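NDP-rhamnosyltransferase (PDB 3TSA) is a glycosyltransferase of the GT-B superfamily, built from two Rossmann-like domains. Local coordinates at residues T91-A96 / S153-E158; V120-L125 / G144-A149. All blocks are in the same frame, centred on the assembly; numbering follows the deposited sequence.

Contact 1 (T91-A96 / S153-E158); sequences TASNVA and SDRAHE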
# COMPACT_ATOMS: atom_id res chain seq x y z
N THR A 91 -3.06 12.06 -29.39
CA THR A 91 -3.08 11.75 -27.97
C THR A 91 -3.59 12.92 -27.15
O THR A 91 -4.50 12.72 -26.30
CB THR A 91 -1.66 11.34 -27.45
OG1 THR A 91 -1.26 10.21 -28.22
CG2 THR A 91 -1.76 10.89 -26.00
N ALA A 92 -3.03 14.11 -27.38
CA ALA A 92 -3.46 15.28 -26.62
C ALA A 92 -4.93 15.59 -26.95
O ALA A 92 -5.74 15.90 -26.04
CB ALA A 92 -2.59 16.48 -26.94
N SER A 93 -5.32 15.43 -28.21
CA SER A 93 -6.72 15.70 -28.50
C SER A 93 -7.67 14.79 -27.71
O SER A 93 -8.65 15.27 -27.12
CB SER A 93 -6.96 15.55 -29.97
OG SER A 93 -6.36 16.62 -30.63
N ASN A 94 -7.36 13.48 -27.72
CA ASN A 94 -8.12 12.52 -26.93
C ASN A 94 -8.18 12.89 -25.50
O ASN A 94 -9.28 12.88 -24.94
CB ASN A 94 -7.54 11.12 -27.01
CG ASN A 94 -7.55 10.60 -28.42
OD1 ASN A 94 -8.18 11.21 -29.27
ND2 ASN A 94 -6.84 9.50 -28.68
N VAL A 95 -7.03 13.17 -24.88
CA VAL A 95 -7.00 13.55 -23.49
C VAL A 95 -7.73 14.86 -23.17
O VAL A 95 -8.42 14.97 -22.13
CB VAL A 95 -5.54 13.52 -22.89
CG1 VAL A 95 -5.59 13.88 -21.48
CG2 VAL A 95 -4.92 12.06 -23.07
N ALA A 96 -7.62 15.84 -24.06
CA ALA A 96 -8.33 17.11 -23.85
C ALA A 96 -9.86 16.92 -23.88
O ALA A 96 -10.57 17.52 -23.06
CB ALA A 96 -7.87 18.20 -24.89
N SER A 153 2.21 18.95 -26.00
CA SER A 153 1.97 20.06 -25.13
C SER A 153 1.36 21.23 -25.94
O SER A 153 0.45 21.95 -25.42
CB SER A 153 3.28 20.45 -24.51
OG SER A 153 3.13 21.70 -23.90
N ASP A 154 1.77 21.37 -27.19
CA ASP A 154 1.21 22.44 -28.04
C ASP A 154 -0.26 22.22 -28.31
O ASP A 154 -1.03 23.22 -28.34
CB ASP A 154 1.95 22.50 -29.37
CG ASP A 154 3.28 23.27 -29.26
OD1 ASP A 154 3.60 23.87 -28.19
OD2 ASP A 154 4.03 23.25 -30.26
N ARG A 155 -0.66 20.99 -28.61
CA ARG A 155 -2.08 20.66 -28.84
C ARG A 155 -2.89 20.80 -27.58
O ARG A 155 -4.02 21.29 -27.60
CB ARG A 155 -2.16 19.25 -29.46
CG ARG A 155 -3.57 18.76 -29.86
CD ARG A 155 -4.15 19.69 -31.00
NE ARG A 155 -5.46 19.16 -31.31
CZ ARG A 155 -6.38 19.76 -32.07
NH1 ARG A 155 -6.17 20.96 -32.61
NH2 ARG A 155 -7.53 19.11 -32.27
N ALA A 156 -2.33 20.40 -26.43
CA ALA A 156 -3.03 20.61 -25.16
C ALA A 156 -3.35 22.10 -24.88
O ALA A 156 -4.44 22.45 -24.40
CB ALA A 156 -2.18 20.04 -24.03
N HIS A 157 -2.39 22.98 -25.16
CA HIS A 157 -2.59 24.43 -25.02
C HIS A 157 -3.61 24.90 -26.07
O HIS A 157 -4.54 25.65 -25.73
CB HIS A 157 -1.24 25.17 -25.15
CG HIS A 157 -0.49 25.22 -23.85
ND1 HIS A 157 -0.96 25.93 -22.77
CD2 HIS A 157 0.59 24.54 -23.40
CE1 HIS A 157 -0.17 25.74 -21.73
NE2 HIS A 157 0.78 24.90 -22.09
N GLU A 158 -3.48 24.43 -27.30
CA GLU A 158 -4.45 24.86 -28.36
C GLU A 158 -5.91 24.58 -27.98
O GLU A 158 -6.78 25.45 -28.16
CB GLU A 158 -4.12 24.24 -29.68
CG GLU A 158 -4.90 24.81 -30.90
CD GLU A 158 -4.69 23.95 -32.16
OE1 GLU A 158 -3.91 22.94 -32.13
OE2 GLU A 158 -5.28 24.28 -33.21
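Arg-155 carries most of this helix-helix contact, meeting Ala-92 with the base of its side chain and Ser-93 with its guanidinium end. The axes of 91-96, on helix 82-113, and 153-158, on helix 151-166, approach to 8.5 Å at a crossing angle of -37°, and the CA atoms of Ala-92 and Ala-156 lie only 5.5 Å apart, a closeness that the small side chains on both helices permit. The two helices pack together beside the parallel sheet of the N-terminal Rossmann-like domain. Arg-155 CB and CG both lie against the Ala-92 methyl, Arg-155 CB 3.8 Å from Ala-92 CB. With CG anti to the backbone N (chi1 -176°) and a bend at chi2, the chain then runs past this methyl to Ser-93. There the guanidinium grips side-on: NE donates to Ser-93 OG at 2.8 Å and nearly straight (164°), while NH2 reaches the same OG at 3.2 Å with a more bent N-H. The oxygen lies in the guanidinium plane, at its edge. Ala-156 follows, its backbone N 4.0 Å from Ala-92 CB, so the methyl also sits over the backbone of the facing helix. Leu-125 packs on Ala-156. Glu-158 closes the series: its OE1 takes Arg-155 NH1 in a salt bridge of 3.0 Å, near the guanidinium plane but well above the plane of its own carboxylate. Ser-93 OG is also bonded to Glu-89 O; since a carbonyl O can only accept, the hydroxyl gives its proton there and takes both arginine N-H groups on its oxygen. It thereby links the backbone of its own helix to the arginine of the facing one, whose charge Glu-158 probably offsets.

Contact 2 (V120-L125 / G144-A149); sequences VDVCAL and GVDPTA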
# COMPACT_ATOMS: atom_id res chain seq x y z
N VAL A 120 -0.67 15.18 -10.20
CA VAL A 120 -1.30 14.95 -11.48
C VAL A 120 -0.32 14.31 -12.41
O VAL A 120 0.80 14.82 -12.56
CB VAL A 120 -1.73 16.33 -12.03
CG1 VAL A 120 -2.33 16.21 -13.45
CG2 VAL A 120 -2.81 16.95 -11.04
N ASP A 121 -0.70 13.18 -13.06
CA ASP A 121 0.15 12.63 -14.12
C ASP A 121 0.41 13.69 -15.21
O ASP A 121 -0.50 14.42 -15.60
CB ASP A 121 -0.62 11.43 -14.66
CG ASP A 121 -0.03 10.76 -15.92
OD1 ASP A 121 0.71 11.30 -16.76
OD2 ASP A 121 -0.48 9.60 -16.14
N VAL A 122 1.66 13.77 -15.73
CA VAL A 122 1.98 14.78 -16.76
C VAL A 122 1.03 14.80 -17.90
O VAL A 122 0.71 15.90 -18.40
CB VAL A 122 3.44 14.62 -17.32
CG1 VAL A 122 3.55 15.33 -18.61
CG2 VAL A 122 4.38 15.33 -16.36
N CYS A 123 0.54 13.64 -18.33
CA CYS A 123 -0.45 13.60 -19.42
C CYS A 123 -1.92 13.75 -19.00
O CYS A 123 -2.78 13.93 -19.88
CB CYS A 123 -0.36 12.30 -20.11
SG CYS A 123 1.22 12.16 -21.06
N ALA A 124 -2.22 13.74 -17.70
CA ALA A 124 -3.62 13.83 -17.30
C ALA A 124 -4.05 15.30 -17.26
O ALA A 124 -4.09 15.94 -16.21
CB ALA A 124 -3.84 13.12 -15.95
N LEU A 125 -4.33 15.85 -18.46
CA LEU A 125 -4.64 17.24 -18.59
C LEU A 125 -5.80 17.71 -17.75
O LEU A 125 -5.78 18.86 -17.36
CB LEU A 125 -4.92 17.58 -20.07
CG LEU A 125 -3.75 17.26 -21.03
CD1 LEU A 125 -4.22 17.47 -22.48
CD2 LEU A 125 -2.62 18.16 -20.61
N GLY A 144 8.38 8.62 -16.11
CA GLY A 144 9.70 8.23 -16.61
C GLY A 144 10.16 9.20 -17.71
O GLY A 144 10.13 10.40 -17.51
N VAL A 145 10.58 8.66 -18.85
CA VAL A 145 10.96 9.51 -20.01
C VAL A 145 9.69 10.26 -20.45
O VAL A 145 8.58 9.68 -20.48
CB VAL A 145 11.54 8.66 -21.15
CG1 VAL A 145 11.80 9.54 -22.37
CG2 VAL A 145 12.86 8.04 -20.68
N ASP A 146 9.83 11.56 -20.66
CA ASP A 146 8.63 12.44 -20.90
C ASP A 146 8.82 13.06 -22.28
O ASP A 146 9.58 14.01 -22.42
CB ASP A 146 8.61 13.55 -19.80
CG ASP A 146 7.43 14.53 -19.99
OD1 ASP A 146 6.66 14.43 -21.00
OD2 ASP A 146 7.25 15.38 -19.11
N PRO A 147 8.11 12.53 -23.33
CA PRO A 147 8.23 13.09 -24.68
C PRO A 147 7.08 14.03 -25.01
O PRO A 147 6.70 14.14 -26.17
CB PRO A 147 8.14 11.86 -25.59
CG PRO A 147 7.78 10.74 -24.77
CD PRO A 147 7.44 11.22 -23.34
N THR A 148 6.52 14.67 -23.99
CA THR A 148 5.32 15.50 -24.24
C THR A 148 5.55 16.89 -24.71
O THR A 148 4.60 17.52 -25.16
CB THR A 148 4.32 15.49 -23.03
OG1 THR A 148 4.87 16.17 -21.90
CG2 THR A 148 3.86 14.08 -22.75
N ALA A 149 6.78 17.39 -24.63
CA ALA A 149 7.11 18.76 -25.13
C ALA A 149 6.83 18.98 -26.59
O ALA A 149 6.64 20.13 -27.09
CB ALA A 149 8.52 19.14 -24.87
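Val-122 and Asp-146 point at each other from opposite directions, the CG1 methyl of the valine lying 3.7 Å from OD2 of the carboxylate. The same methyl touches Thr-148 OG1 at 3.6 Å, so a single branch, set anti to the backbone N (chi1 161°), serves both partners of the loop 144-149. This is the closer-packed part, and its polar atoms are held by the loop itself. Asp-146 OD1 takes the Thr-148 hydroxyl at 2.7 Å on its syn lone pair, and the backbone N of Thr-148 at 3.0 Å from the anti side, tilted out of the carboxylate plane. The second bond makes an Asx turn; the first is possible because OG1 stands between the backbone N and the carbonyl carbon (chi1 68°). OD2 has a salt bridge to Arg-142, which would favour a charged carboxylate despite burial.

The sparser part is one side-chain pair, Cys-123 SG against Thr-148 CG2 at 3.7 Å, beside the several contacts round Val-122 CG1. No hydrogen bond joins the two segments, the CA atoms of Cys-123 and Thr-148, the nearest pair, stay 7.8 Å apart, and neither part opens to solvent, since all four touching residues are buried. Across from the loop, Asp-121 makes a second Asx turn, OD1 accepting from Cys-123 N at 2.8 Å at the start of a type I beta turn.

These turns lie where strand 117-121 leaves the parallel N-terminal sheet, between strands 3-7 and 138-141. The loop 144-149 follows the latter strand and leads into helix 151-166, while Pro-147 touches Trp-88 of helix 82-113.

Contact 2 is nested in the chain segment closed by contact 1, and their centres are 11 Å apart on the same side of the chain's centre. They meet directly: Ser-153 N lies 2.9 Å from Thr-148 O, a probable hydrogen bond tying the loop 144-149 to the following helix. Ala-156 CB also packs at 3.6 Å on Leu-125 CD1, and Val-95 CG1 rests against the backbone of residues 123-125. Contact 1 thus pairs two helices outside the sheet, about 20 Å from the chain centre, whereas contact 2 joins loops at the strand ends, about 11 Å from it. The Asp-146 side chain is about 10 Å from a bound magnesium ion.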